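Local coordinates for valine-pyruvate aminotransferase (Salmonella typhimurium, PDB 3G7Q), which probably catalyses the transfer of an amino group from L-valine to pyruvate, giving 3-methyl-2-oxobutanoate and L-alanine, with pyridoxal 5'-phosphate as cofactor, at residues A[56-61]-A[287-292]; A[166-171]-A[381-386]; A[220-225]-A[248-253]; A[361-366]-A[403-408]. All blocks are in the same frame, centred on the assembly; numbering follows the deposited sequence. Where two conformers were deposited one is given.

Contact 1 of 4, residues A[56-61]-A[287-292]; sequences TDMVES and PAMMCE
Helices 45-61 and 285-295 of this class I aminotransferase meet where Met58 reaches across to Ala288 and Met289, close to the second subunit. The two short helical segments run at 105° to each other, their axes 11.7 Å apart at the closest, too far for backbone to meet backbone. One long side chain, the selenomethionine Met58, fills most of that gap. Its chain leaves the helix straight as far as SE and then bends (chi3 68°), which sets the methyl CE down on the opposite helix. There CE lies 3.5 Å from Ala288 CB and 3.8 Å from Met289 N, so that the small alanine gives the methyl a place beside the backbone. SE itself passes 3.9 Å from Met289 CG, the two selenomethionine chains crossing at about a right angle, and comes within 4.3 Å of Glu292 CB. Glu292 lends its aliphatic base to this apolar patch, while its carboxylate is taken up by salt bridges to Arg296 and Lys63 and a hydrogen bond to Gln75. Arg296, just past the end of helix 285-295, also pairs with Asp57 and so adds an ionic link to helix 45-61. Around the contact, Phe51 and Leu55 of helix 45-61 pack on Met289, Ala67 of helix 63-69 touches Ala288, and Leu68 of the second subunit packs against Met289.

Contact 2 of 4, residues A[166-171]-A[381-386]; sequences FKYHVD and WPHTHQ
Tyr168 and His383 approach from opposite directions and join through their polar ends. Tyr168 OH lies 2.7 Å from His383 NE2 in a hydrogen bond whose donor could be either residue. The hydroxyl sits in the plane of the imidazole, at its edge, and NE2 in turn lies near the plane of the phenol ring. The two rings are nevertheless turned almost perpendicular, at 86°, so they touch rim to rim and neither lies over the other. His383 reaches this position because its CG is anti to the backbone N (chi1 179°), which swings the imidazole out of the 3-10 segment 382-384 toward the strand. Trp381 backs the histidine: His383 CB rests 3.3 Å above the middle of the indole. The far corner of that indole, CH2, comes 4.5 Å from Tyr168 CE1 in a looser apolar touch. On the strand side, Phe166 CE2 lies 3.6 Å over one face of the tyrosine ring, toward its rim. The phenol oxygen has a second hydrogen-bond partner in Trp343 NE1, and two bonds therefore fix a buried hydroxyl. The pair ties strand 165-169 to the loop leading into strand 387-391; both strands belong to one mixed sheet, whose later strands probably form the core of the small C-terminal domain usual in fold type I aminotransferases.

Contact 3 of 4, residues A[220-225]-A[248-253]; sequences NAYGVP and LSKLGL
Lys250 lies obliquely against the ring of Tyr222, beyond the ends of two strands of the large-domain sheet. Along the second segment, Leu248 comes first, pointing away from the 220-225 loop; its side chain packs on Met290 and Met293 of helix 285-295. Ser249 opens a short 3-10 turn, and its carbonyl O later accepts from both Gly252 N and Leu253 N on the same face of its plane. Lys250 follows. Its backbone N donates to a water 3.0 Å away, and that water donates to Ala221 O at 2.7 Å, so it bridges the two loops. The lysine chain folds at chi2 (-58°) and is extended thereafter, which carries it slantwise past the tyrosine ring toward its hydroxyl. CG makes an off-centre CH-pi contact 4.2 Å from the centroid of the Tyr222 ring, CE reaches 3.4 Å from Tyr222 OH, and NZ ends in a hydrogen bond to Gly39 O. The Ser-Leu-Ser-Lys sequence is consistent with the site where aminotransferases of this family carry the cofactor lysine. Leu251 then packs on Leu299, Ser303 and Ile307 of helix 299-325, and Gly252, with positive phi, brings the chain round. Leu253 packs on Met289. The contact thus bridges the loop after strand 216-219 and the turn after strand 242-247, with helices 285-295 and 299-325 behind the turn.

Contact 4 of 4, residues A[361-366]-A[403-408]; sequences KARGVL and VKILAE
Arg363 bends at its third torsion (chi3 64°), carrying the guanidinium over Ile405 to Glu408, whose chain runs extended beyond CG to meet it. Arg363 directly follows helix 353-362, which closes in a Schellman motif with Gly364, at positive phi, as the C-prime residue; the other side of the contact is the long C-terminal helix 396-416. The salt bridge is end-on and rests on one oxygen: Glu408 OE1 takes Arg363 NH1 and Arg363 NH2, each at 2.8 Å, with OE1 in the guanidinium plane. The bonds are bent, about 144° at the hydrogen, as two nitrogens sharing one acceptor require, and the carboxylate is nearly coplanar with the guanidinium, 12° off. A second carboxylate, Glu409, also pairs with NH1. Ile405 CG2 sits 3.7 Å above one face of the guanidinium, toward its rim. Deeper in, Val365 and Ile405 slide past each other in opposite directions, with Val365 CG2 3.6 Å from Ile405 CD1, which also lies 3.7 Å from Arg363 O. Beside the salt bridge a water donates to Glu408 OE2 at 2.7 Å and accepts a weak bond from Arg363 NH2 at 3.5 Å.

In the fold
From the N terminus, segment 56-61 opens contact 1 and segment 166-171 opens contact 2. Contact 3 then opens and closes within both, joining the loops after strands 216-219 and 242-247. Contact 1 closes at 287-292, tying helix 45-61 to helix 285-295, so contacts 1 and 2 cross. Segment 361-366 opens contact 4 before contact 2 closes at 381-386, strand 165-169 meeting the loop before strand 387-391; these two also cross. Contact 4 closes last, in series with contacts 1 and 3, joining the end of helix 353-362 and strand 365-366 to helix 396-416. In space, only contacts 1 and 3 touch, while contacts 1 and 2 lie about 44 Å apart between centres.

Contact 1 of 4, residues A[56-61]-A[287-292]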
loop_
_atom_site.group_PDB
_atom_site.type_symbol
_atom_site.label_atom_id
_atom_site.label_comp_id
_atom_site.label_asym_id
_atom_site.label_seq_id
_atom_site.Cartn_x
_atom_site.Cartn_y
_atom_site.Cartn_z
ATOM N N THR A 56 13.050 -20.714 5.794
ATOM C CA THR A 56 14.190 -21.512 5.367
ATOM C C THR A 56 13.775 -22.445 4.238
ATOM O O THR A 56 14.468 -22.532 3.206
ATOM C CB THR A 56 14.815 -22.281 6.552
ATOM O OG1 THR A 56 15.350 -21.331 7.493
ATOM C CG2 THR A 56 15.914 -23.238 6.072
ATOM N N ASP A 57 12.640 -23.120 4.387
ATOM C CA ASP A 57 12.160 -24.030 3.337
ATOM C C ASP A 57 11.827 -23.299 2.043
ATOM O O ASP A 57 12.147 -23.768 0.952
ATOM C CB ASP A 57 10.893 -24.763 3.775
ATOM C CG ASP A 57 11.126 -25.722 4.935
ATOM O OD1 ASP A 57 12.279 -26.102 5.216
ATOM O OD2 ASP A 57 10.130 -26.093 5.566
HETATM N N MSE A 58 11.154 -22.156 2.185
HETATM C CA MSE A 58 10.743 -21.357 1.027
HETATM C C MSE A 58 11.912 -20.763 0.264
HETATM O O MSE A 58 11.865 -20.710 -0.961
HETATM C CB MSE A 58 9.756 -20.263 1.449
HETATM C CG MSE A 58 8.424 -20.813 1.909
HETATM SE SE MSE A 58 7.233 -19.413 2.504
HETATM C CE MSE A 58 6.903 -18.492 0.722
ATOM N N VAL A 59 12.949 -20.320 0.963
ATOM C CA VAL A 59 14.116 -19.796 0.275
ATOM C C VAL A 59 14.823 -20.936 -0.457
ATOM O O VAL A 59 15.192 -20.797 -1.628
ATOM C CB VAL A 59 15.081 -19.087 1.215
ATOM C CG1 VAL A 59 16.345 -18.705 0.461
ATOM C CG2 VAL A 59 14.422 -17.849 1.804
ATOM N N GLU A 60 14.967 -22.079 0.214
ATOM C CA GLU A 60 15.642 -23.245 -0.388
ATOM C C GLU A 60 14.888 -23.817 -1.594
ATOM O O GLU A 60 15.511 -24.284 -2.538
ATOM C CB GLU A 60 15.897 -24.337 0.672
ATOM C CG GLU A 60 16.945 -23.908 1.716
ATOM C CD GLU A 60 17.182 -24.903 2.884
ATOM O OE1 GLU A 60 16.413 -25.884 3.050
ATOM O OE2 GLU A 60 18.153 -24.667 3.647
ATOM N N SER A 61 13.561 -23.734 -1.597
ATOM C CA SER A 61 12.778 -24.271 -2.722
ATOM C C SER A 61 12.618 -23.297 -3.885
ATOM O O SER A 61 12.063 -23.678 -4.923
ATOM C CB SER A 61 11.391 -24.674 -2.246
ATOM O OG SER A 61 10.636 -23.544 -1.851
ATOM N N PRO A 287 1.375 -13.074 0.778
ATOM C CA PRO A 287 0.587 -14.055 0.050
ATOM C C PRO A 287 1.270 -15.410 -0.134
ATOM O O PRO A 287 0.595 -16.443 -0.002
ATOM C CB PRO A 287 0.339 -13.383 -1.302
ATOM C CG PRO A 287 0.450 -11.922 -1.023
ATOM C CD PRO A 287 1.435 -11.779 0.079
ATOM N N ALA A 288 2.581 -15.425 -0.404
ATOM C CA ALA A 288 3.290 -16.686 -0.615
ATOM C C ALA A 288 3.332 -17.497 0.676
ATOM O O ALA A 288 3.099 -18.719 0.668
ATOM C CB ALA A 288 4.722 -16.445 -1.176
HETATM N N MSE A 289 3.606 -16.827 1.786
HETATM C CA MSE A 289 3.628 -17.502 3.081
HETATM C C MSE A 289 2.257 -18.055 3.433
HETATM O O MSE A 289 2.156 -19.167 3.943
HETATM C CB MSE A 289 4.119 -16.560 4.181
HETATM C CG MSE A 289 5.599 -16.240 4.008
HETATM SE SE MSE A 289 6.152 -14.956 5.310
HETATM C CE MSE A 289 6.392 -16.120 6.902
HETATM N N MSE A 290 1.207 -17.283 3.173
HETATM C CA MSE A 290 -0.156 -17.760 3.423
HETATM C C MSE A 290 -0.487 -18.975 2.573
HETATM O O MSE A 290 -1.066 -19.939 3.069
HETATM C CB MSE A 290 -1.186 -16.687 3.115
HETATM C CG MSE A 290 -1.267 -15.594 4.129
HETATM SE SE MSE A 290 -2.936 -14.611 3.878
HETATM C CE MSE A 290 -3.915 -15.805 4.012
ATOM N N CYS A 291 -0.134 -18.929 1.291
ATOM C CA CYS A 291 -0.388 -20.074 0.419
ATOM C C CYS A 291 0.250 -21.337 0.991
ATOM O O CYS A 291 -0.364 -22.408 1.030
ATOM C CB CYS A 291 0.159 -19.869 -0.988
ATOM S SG CYS A 291 -0.815 -18.865 -2.076
ATOM N N GLU A 292 1.492 -21.193 1.442
ATOM C CA GLU A 292 2.240 -22.302 1.990
ATOM C C GLU A 292 1.620 -22.804 3.286
ATOM O O GLU A 292 1.489 -24.017 3.473
ATOM C CB GLU A 292 3.695 -21.881 2.204
ATOM C CG GLU A 292 4.683 -22.986 2.353
ATOM C CD GLU A 292 4.735 -23.937 1.145
ATOM O OE1 GLU A 292 4.493 -23.543 -0.022
ATOM O OE2 GLU A 292 4.977 -25.114 1.412
#

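Contact 2 of 4, residues A[166-171]-A[381-386]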
loop_
_atom_site.group_PDB
_atom_site.type_symbol
_atom_site.label_atom_id
_atom_site.label_comp_id
_atom_site.label_asym_id
_atom_site.label_seq_id
_atom_site.Cartn_x
_atom_site.Cartn_y
_atom_site.Cartn_z
ATOM N N PHE A 166 -16.841 -4.920 32.437
ATOM C CA PHE A 166 -18.037 -4.377 31.804
ATOM C C PHE A 166 -18.021 -4.729 30.337
ATOM O O PHE A 166 -16.986 -5.152 29.803
ATOM C CB PHE A 166 -18.176 -2.869 32.022
ATOM C CG PHE A 166 -17.145 -2.028 31.323
ATOM C CD1 PHE A 166 -15.868 -1.913 31.831
ATOM C CD2 PHE A 166 -17.468 -1.307 30.184
ATOM C CE1 PHE A 166 -14.940 -1.112 31.235
ATOM C CE2 PHE A 166 -16.503 -0.496 29.570
ATOM C CZ PHE A 166 -15.252 -0.418 30.090
ATOM N N LYS A 167 -19.165 -4.527 29.683
ATOM C CA LYS A 167 -19.290 -4.840 28.274
ATOM C C LYS A 167 -20.210 -3.814 27.590
ATOM O O LYS A 167 -21.286 -3.490 28.101
ATOM C CB LYS A 167 -19.883 -6.242 28.103
ATOM C CG LYS A 167 -20.066 -6.670 26.662
ATOM C CD LYS A 167 -20.473 -8.138 26.521
ATOM C CE LYS A 167 -20.901 -8.489 25.079
ATOM N NZ LYS A 167 -19.796 -8.426 24.063
ATOM N N TYR A 168 -19.753 -3.292 26.470
ATOM C CA TYR A 168 -20.554 -2.379 25.678
ATOM C C TYR A 168 -21.542 -3.179 24.851
ATOM O O TYR A 168 -21.232 -4.283 24.378
ATOM C CB TYR A 168 -19.698 -1.564 24.743
ATOM C CG TYR A 168 -18.763 -0.561 25.403
ATOM C CD1 TYR A 168 -19.255 0.450 26.220
ATOM C CD2 TYR A 168 -17.425 -0.583 25.139
ATOM C CE1 TYR A 168 -18.402 1.409 26.803
ATOM C CE2 TYR A 168 -16.560 0.350 25.694
ATOM C CZ TYR A 168 -17.061 1.347 26.536
ATOM O OH TYR A 168 -16.210 2.259 27.101
ATOM N N HIS A 169 -22.716 -2.595 24.659
ATOM C CA HIS A 169 -23.793 -3.168 23.838
ATOM C C HIS A 169 -24.371 -2.139 22.879
ATOM O O HIS A 169 -24.415 -0.957 23.191
ATOM C CB HIS A 169 -24.915 -3.683 24.726
ATOM C CG HIS A 169 -24.547 -4.919 25.479
ATOM N ND1 HIS A 169 -24.557 -6.171 24.893
ATOM C CD2 HIS A 169 -24.134 -5.101 26.753
ATOM C CE1 HIS A 169 -24.190 -7.069 25.790
ATOM N NE2 HIS A 169 -23.927 -6.449 26.927
ATOM N N VAL A 170 -24.869 -2.618 21.748
ATOM C CA VAL A 170 -25.560 -1.763 20.778
ATOM C C VAL A 170 -26.857 -1.281 21.403
ATOM O O VAL A 170 -27.649 -2.082 21.910
ATOM C CB VAL A 170 -25.895 -2.511 19.474
ATOM C CG1 VAL A 170 -26.684 -1.590 18.504
ATOM C CG2 VAL A 170 -24.638 -3.097 18.782
ATOM N N ASP A 171 -27.097 0.027 21.382
ATOM C CA ASP A 171 -28.358 0.604 21.866
ATOM C C ASP A 171 -29.305 0.709 20.669
ATOM O O ASP A 171 -29.347 1.730 19.977
ATOM C CB ASP A 171 -28.089 1.961 22.517
ATOM C CG ASP A 171 -29.340 2.673 22.950
ATOM O OD1 ASP A 171 -30.442 2.097 22.852
ATOM O OD2 ASP A 171 -29.210 3.848 23.384
ATOM N N TRP A 381 -19.977 12.967 25.658
ATOM C CA TRP A 381 -20.169 11.965 26.695
ATOM C C TRP A 381 -18.947 11.945 27.600
ATOM O O TRP A 381 -17.859 11.601 27.136
ATOM C CB TRP A 381 -20.358 10.614 26.019
ATOM C CG TRP A 381 -20.800 9.497 26.877
ATOM C CD1 TRP A 381 -21.567 9.569 27.988
ATOM C CD2 TRP A 381 -20.609 8.102 26.604
ATOM N NE1 TRP A 381 -21.819 8.304 28.466
ATOM C CE2 TRP A 381 -21.266 7.386 27.619
ATOM C CE3 TRP A 381 -19.918 7.394 25.606
ATOM C CZ2 TRP A 381 -21.255 5.981 27.686
ATOM C CZ3 TRP A 381 -19.910 5.989 25.656
ATOM C CH2 TRP A 381 -20.585 5.305 26.687
ATOM N N PRO A 382 -19.096 12.385 28.867
ATOM C CA PRO A 382 -17.931 12.438 29.761
ATOM C C PRO A 382 -17.176 11.118 29.870
ATOM O O PRO A 382 -15.945 11.087 30.027
ATOM C CB PRO A 382 -18.556 12.846 31.107
ATOM C CG PRO A 382 -19.736 13.681 30.722
ATOM C CD PRO A 382 -20.300 12.939 29.522
ATOM N N HIS A 383 -17.914 10.029 29.791
ATOM C CA HIS A 383 -17.310 8.697 29.768
ATOM C C HIS A 383 -16.102 8.555 28.850
ATOM O O HIS A 383 -15.129 7.881 29.205
ATOM C CB HIS A 383 -18.374 7.698 29.320
ATOM C CG HIS A 383 -17.886 6.281 29.231
ATOM N ND1 HIS A 383 -17.832 5.450 30.327
ATOM C CD2 HIS A 383 -17.516 5.525 28.166
ATOM C CE1 HIS A 383 -17.403 4.256 29.945
ATOM N NE2 HIS A 383 -17.205 4.275 28.639
ATOM N N THR A 384 -16.127 9.183 27.680
ATOM C CA THR A 384 -15.013 9.057 26.733
ATOM C C THR A 384 -13.713 9.606 27.307
ATOM O O THR A 384 -12.639 9.224 26.871
ATOM C CB THR A 384 -15.300 9.728 25.382
ATOM O OG1 THR A 384 -15.300 11.159 25.497
ATOM C CG2 THR A 384 -16.653 9.231 24.819
ATOM N N HIS A 385 -13.823 10.486 28.297
ATOM C CA HIS A 385 -12.647 11.067 28.947
ATOM C C HIS A 385 -12.228 10.326 30.213
ATOM O O HIS A 385 -11.415 10.831 30.993
ATOM C CB HIS A 385 -12.944 12.541 29.252
ATOM C CG HIS A 385 -13.123 13.347 28.020
ATOM N ND1 HIS A 385 -12.044 13.728 27.251
ATOM C CD2 HIS A 385 -14.228 13.781 27.373
ATOM C CE1 HIS A 385 -12.478 14.403 26.202
ATOM N NE2 HIS A 385 -13.800 14.446 26.246
ATOM N N GLN A 386 -12.761 9.130 30.427
ATOM C CA GLN A 386 -12.433 8.348 31.604
ATOM C C GLN A 386 -11.806 7.002 31.239
ATOM O O GLN A 386 -11.574 6.196 32.122
ATOM C CB GLN A 386 -13.701 8.104 32.425
ATOM C CG GLN A 386 -14.327 9.380 32.918
ATOM C CD GLN A 386 -15.660 9.204 33.627
ATOM O OE1 GLN A 386 -16.137 8.090 33.903
ATOM N NE2 GLN A 386 -16.279 10.333 33.926
#

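Contact 3 of 4, residues A[220-225]-A[248-253]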
loop_
_atom_site.group_PDB
_atom_site.type_symbol
_atom_site.label_atom_id
_atom_site.label_comp_id
_atom_site.label_asym_id
_atom_site.label_seq_id
_atom_site.Cartn_x
_atom_site.Cartn_y
_atom_site.Cartn_z
ATOM N N ASN A 220 -12.379 -8.380 10.824
ATOM C CA ASN A 220 -12.049 -9.682 11.442
ATOM C C ASN A 220 -10.519 -9.835 11.548
ATOM O O ASN A 220 -10.013 -10.957 11.526
ATOM C CB ASN A 220 -12.636 -10.785 10.582
ATOM C CG ASN A 220 -12.722 -12.174 11.258
ATOM O OD1 ASN A 220 -12.147 -13.158 10.780
ATOM N ND2 ASN A 220 -13.455 -12.251 12.323
ATOM N N ALA A 221 -9.798 -8.742 11.757
ATOM C CA ALA A 221 -8.329 -8.793 11.932
ATOM C C ALA A 221 -7.853 -9.708 13.059
ATOM O O ALA A 221 -6.723 -10.214 12.990
ATOM C CB ALA A 221 -7.744 -7.389 12.146
ATOM N N TYR A 222 -8.677 -9.900 14.095
ATOM C CA TYR A 222 -8.301 -10.713 15.231
ATOM C C TYR A 222 -9.082 -12.001 15.375
ATOM O O TYR A 222 -8.792 -12.781 16.266
ATOM C CB TYR A 222 -8.474 -9.902 16.543
ATOM C CG TYR A 222 -7.537 -8.733 16.630
ATOM C CD1 TYR A 222 -6.234 -8.889 17.101
ATOM C CD2 TYR A 222 -7.931 -7.476 16.222
ATOM C CE1 TYR A 222 -5.380 -7.831 17.168
ATOM C CE2 TYR A 222 -7.070 -6.408 16.296
ATOM C CZ TYR A 222 -5.795 -6.610 16.760
ATOM O OH TYR A 222 -4.936 -5.574 16.841
ATOM N N GLY A 223 -10.058 -12.227 14.509
ATOM C CA GLY A 223 -10.964 -13.343 14.668
ATOM C C GLY A 223 -10.610 -14.648 13.964
ATOM O O GLY A 223 -9.470 -14.899 13.604
ATOM N N VAL A 224 -11.631 -15.478 13.845
ATOM C CA VAL A 224 -11.579 -16.809 13.272
ATOM C C VAL A 224 -11.804 -16.711 11.782
ATOM O O VAL A 224 -12.626 -15.924 11.356
ATOM C CB VAL A 224 -12.706 -17.652 13.957
ATOM C CG1 VAL A 224 -13.176 -18.767 13.103
ATOM C CG2 VAL A 224 -12.243 -18.097 15.345
ATOM N N PRO A 225 -11.177 -17.586 10.983
ATOM C CA PRO A 225 -10.302 -18.700 11.295
ATOM C C PRO A 225 -8.841 -18.351 11.600
ATOM O O PRO A 225 -8.141 -19.203 12.114
ATOM C CB PRO A 225 -10.395 -19.577 10.028
ATOM C CG PRO A 225 -10.707 -18.626 8.964
ATOM C CD PRO A 225 -11.545 -17.570 9.559
ATOM N N LEU A 248 -3.160 -10.691 7.651
ATOM C CA LEU A 248 -2.102 -11.600 8.070
ATOM C C LEU A 248 -1.278 -11.053 9.241
ATOM O O LEU A 248 -0.643 -11.809 9.948
ATOM C CB LEU A 248 -1.186 -11.804 6.869
ATOM C CG LEU A 248 -0.131 -12.883 6.847
ATOM C CD1 LEU A 248 -0.683 -14.254 7.188
ATOM C CD2 LEU A 248 0.479 -12.861 5.419
ATOM N N SER A 249 -1.322 -9.755 9.486
ATOM C CA SER A 249 -0.394 -9.145 10.448
ATOM C C SER A 249 -0.494 -9.653 11.874
ATOM O O SER A 249 0.536 -9.898 12.521
ATOM C CB SER A 249 -0.532 -7.618 10.443
ATOM O OG SER A 249 -1.726 -7.221 11.051
ATOM N N LYS A 250 -1.710 -9.898 12.354
ATOM C CA LYS A 250 -1.882 -10.329 13.746
ATOM C C LYS A 250 -1.537 -11.815 13.955
ATOM O O LYS A 250 -1.583 -12.319 15.085
ATOM C CB LYS A 250 -3.246 -9.912 14.283
ATOM C CG LYS A 250 -3.605 -8.430 13.997
ATOM C CD LYS A 250 -2.604 -7.408 14.568
ATOM C CE LYS A 250 -2.948 -5.998 14.095
ATOM N NZ LYS A 250 -2.006 -5.021 14.666
ATOM N N LEU A 251 -1.179 -12.502 12.866
ATOM C CA LEU A 251 -0.639 -13.845 12.940
ATOM C C LEU A 251 0.810 -13.787 13.442
ATOM O O LEU A 251 1.407 -14.821 13.735
ATOM C CB LEU A 251 -0.641 -14.508 11.555
ATOM C CG LEU A 251 -0.444 -16.027 11.508
ATOM C CD1 LEU A 251 -1.710 -16.704 11.964
ATOM C CD2 LEU A 251 -0.076 -16.501 10.109
ATOM N N GLY A 252 1.379 -12.579 13.520
ATOM C CA GLY A 252 2.770 -12.378 13.932
ATOM C C GLY A 252 3.658 -11.996 12.750
ATOM O O GLY A 252 4.874 -12.199 12.795
ATOM N N LEU A 253 3.052 -11.433 11.709
ATOM C CA LEU A 253 3.756 -11.009 10.508
ATOM C C LEU A 253 3.459 -9.535 10.224
ATOM O O LEU A 253 3.044 -9.188 9.120
ATOM C CB LEU A 253 3.349 -11.888 9.324
ATOM C CG LEU A 253 3.710 -13.375 9.436
ATOM C CD1 LEU A 253 3.072 -14.210 8.324
ATOM C CD2 LEU A 253 5.270 -13.562 9.454
HETATM O O HOH W 1 -4.509 -10.349 11.490
#

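Contact 4 of 4, residues A[361-366]-A[403-408]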
loop_
_atom_site.group_PDB
_atom_site.type_symbol
_atom_site.label_atom_id
_atom_site.label_comp_id
_atom_site.label_asym_id
_atom_site.label_seq_id
_atom_site.Cartn_x
_atom_site.Cartn_y
_atom_site.Cartn_z
ATOM N N LYS A 361 3.019 10.006 30.800
ATOM C CA LYS A 361 4.097 10.266 29.854
ATOM C C LYS A 361 5.306 10.875 30.546
ATOM O O LYS A 361 6.442 10.483 30.276
ATOM C CB LYS A 361 3.607 11.201 28.747
ATOM C CG LYS A 361 4.689 11.530 27.706
ATOM C CD LYS A 361 4.084 12.127 26.452
ATOM C CE LYS A 361 3.949 13.601 26.537
ATOM N NZ LYS A 361 5.299 14.242 26.342
ATOM N N ALA A 362 5.072 11.826 31.447
ATOM C CA ALA A 362 6.167 12.473 32.190
ATOM C C ALA A 362 6.945 11.458 33.030
ATOM O O ALA A 362 8.095 11.709 33.380
ATOM C CB ALA A 362 5.628 13.584 33.093
ATOM N N ARG A 363 6.298 10.350 33.384
ATOM C CA ARG A 363 6.930 9.271 34.128
ATOM C C ARG A 363 7.333 8.072 33.279
ATOM O O ARG A 363 7.633 7.015 33.820
ATOM C CB ARG A 363 6.016 8.837 35.255
ATOM C CG ARG A 363 5.748 9.965 36.217
ATOM C CD ARG A 363 5.080 9.514 37.465
ATOM N NE ARG A 363 5.918 8.612 38.249
ATOM C CZ ARG A 363 5.470 7.852 39.239
ATOM N NH1 ARG A 363 4.184 7.862 39.567
ATOM N NH2 ARG A 363 6.299 7.048 39.880
ATOM N N GLY A 364 7.322 8.221 31.963
ATOM C CA GLY A 364 7.795 7.185 31.058
ATOM C C GLY A 364 6.838 6.100 30.663
ATOM O O GLY A 364 7.263 5.057 30.157
ATOM N N VAL A 365 5.541 6.339 30.872
ATOM C CA VAL A 365 4.504 5.357 30.571
ATOM C C VAL A 365 3.561 5.929 29.512
ATOM O O VAL A 365 3.036 7.038 29.663
ATOM C CB VAL A 365 3.695 4.979 31.838
ATOM C CG1 VAL A 365 2.575 4.002 31.512
ATOM C CG2 VAL A 365 4.605 4.401 32.923
ATOM N N LEU A 366 3.392 5.190 28.419
ATOM C CA LEU A 366 2.504 5.582 27.359
ATOM C C LEU A 366 1.335 4.606 27.180
ATOM O O LEU A 366 1.552 3.405 27.013
ATOM C CB LEU A 366 3.282 5.686 26.057
ATOM C CG LEU A 366 4.312 6.813 25.971
ATOM C CD1 LEU A 366 5.020 6.639 24.657
ATOM C CD2 LEU A 366 3.681 8.228 26.106
ATOM N N VAL A 403 1.846 -0.396 35.317
ATOM C CA VAL A 403 0.644 -0.472 36.162
ATOM C C VAL A 403 0.894 0.170 37.515
ATOM O O VAL A 403 0.032 0.889 38.039
ATOM C CB VAL A 403 0.125 -1.945 36.283
ATOM C CG1 VAL A 403 -0.894 -2.098 37.419
ATOM C CG2 VAL A 403 -0.467 -2.404 34.922
ATOM N N LYS A 404 2.065 -0.064 38.092
ATOM C CA LYS A 404 2.406 0.542 39.366
ATOM C C LYS A 404 2.343 2.072 39.262
ATOM O O LYS A 404 1.775 2.749 40.142
ATOM C CB LYS A 404 3.794 0.087 39.811
ATOM C CG LYS A 404 4.262 0.696 41.144
ATOM C CD LYS A 404 5.602 0.126 41.563
ATOM C CE LYS A 404 6.074 0.740 42.873
ATOM N NZ LYS A 404 7.342 0.097 43.294
ATOM N N ILE A 405 2.922 2.612 38.190
ATOM C CA ILE A 405 2.929 4.066 37.957
ATOM C C ILE A 405 1.485 4.541 37.711
ATOM O O ILE A 405 1.045 5.550 38.284
ATOM C CB ILE A 405 3.869 4.426 36.794
ATOM C CG1 ILE A 405 5.340 4.261 37.253
ATOM C CG2 ILE A 405 3.617 5.844 36.272
ATOM C CD1 ILE A 405 6.347 4.357 36.122
ATOM N N LEU A 406 0.758 3.807 36.885
ATOM C CA LEU A 406 -0.654 4.119 36.644
ATOM C C LEU A 406 -1.430 4.224 37.952
ATOM O O LEU A 406 -2.141 5.195 38.183
ATOM C CB LEU A 406 -1.309 3.069 35.729
ATOM C CG LEU A 406 -2.835 3.181 35.487
ATOM C CD1 LEU A 406 -3.227 4.479 34.789
ATOM C CD2 LEU A 406 -3.397 1.946 34.703
ATOM N N ALA A 407 -1.319 3.215 38.811
ATOM C CA ALA A 407 -2.028 3.225 40.081
ATOM C C ALA A 407 -1.616 4.408 40.934
ATOM O O ALA A 407 -2.445 4.995 41.629
ATOM C CB ALA A 407 -1.825 1.885 40.823
ATOM N N GLU A 408 -0.332 4.758 40.927
ATOM C CA GLU A 408 0.104 5.937 41.681
ATOM C C GLU A 408 -0.545 7.230 41.174
ATOM O O GLU A 408 -0.931 8.073 41.966
ATOM C CB GLU A 408 1.623 6.077 41.636
ATOM C CG GLU A 408 2.352 5.033 42.474
ATOM C CD GLU A 408 3.850 5.041 42.265
ATOM O OE1 GLU A 408 4.343 5.906 41.544
ATOM O OE2 GLU A 408 4.538 4.180 42.834
HETATM O O HOH W 2 7.097 4.424 41.974
#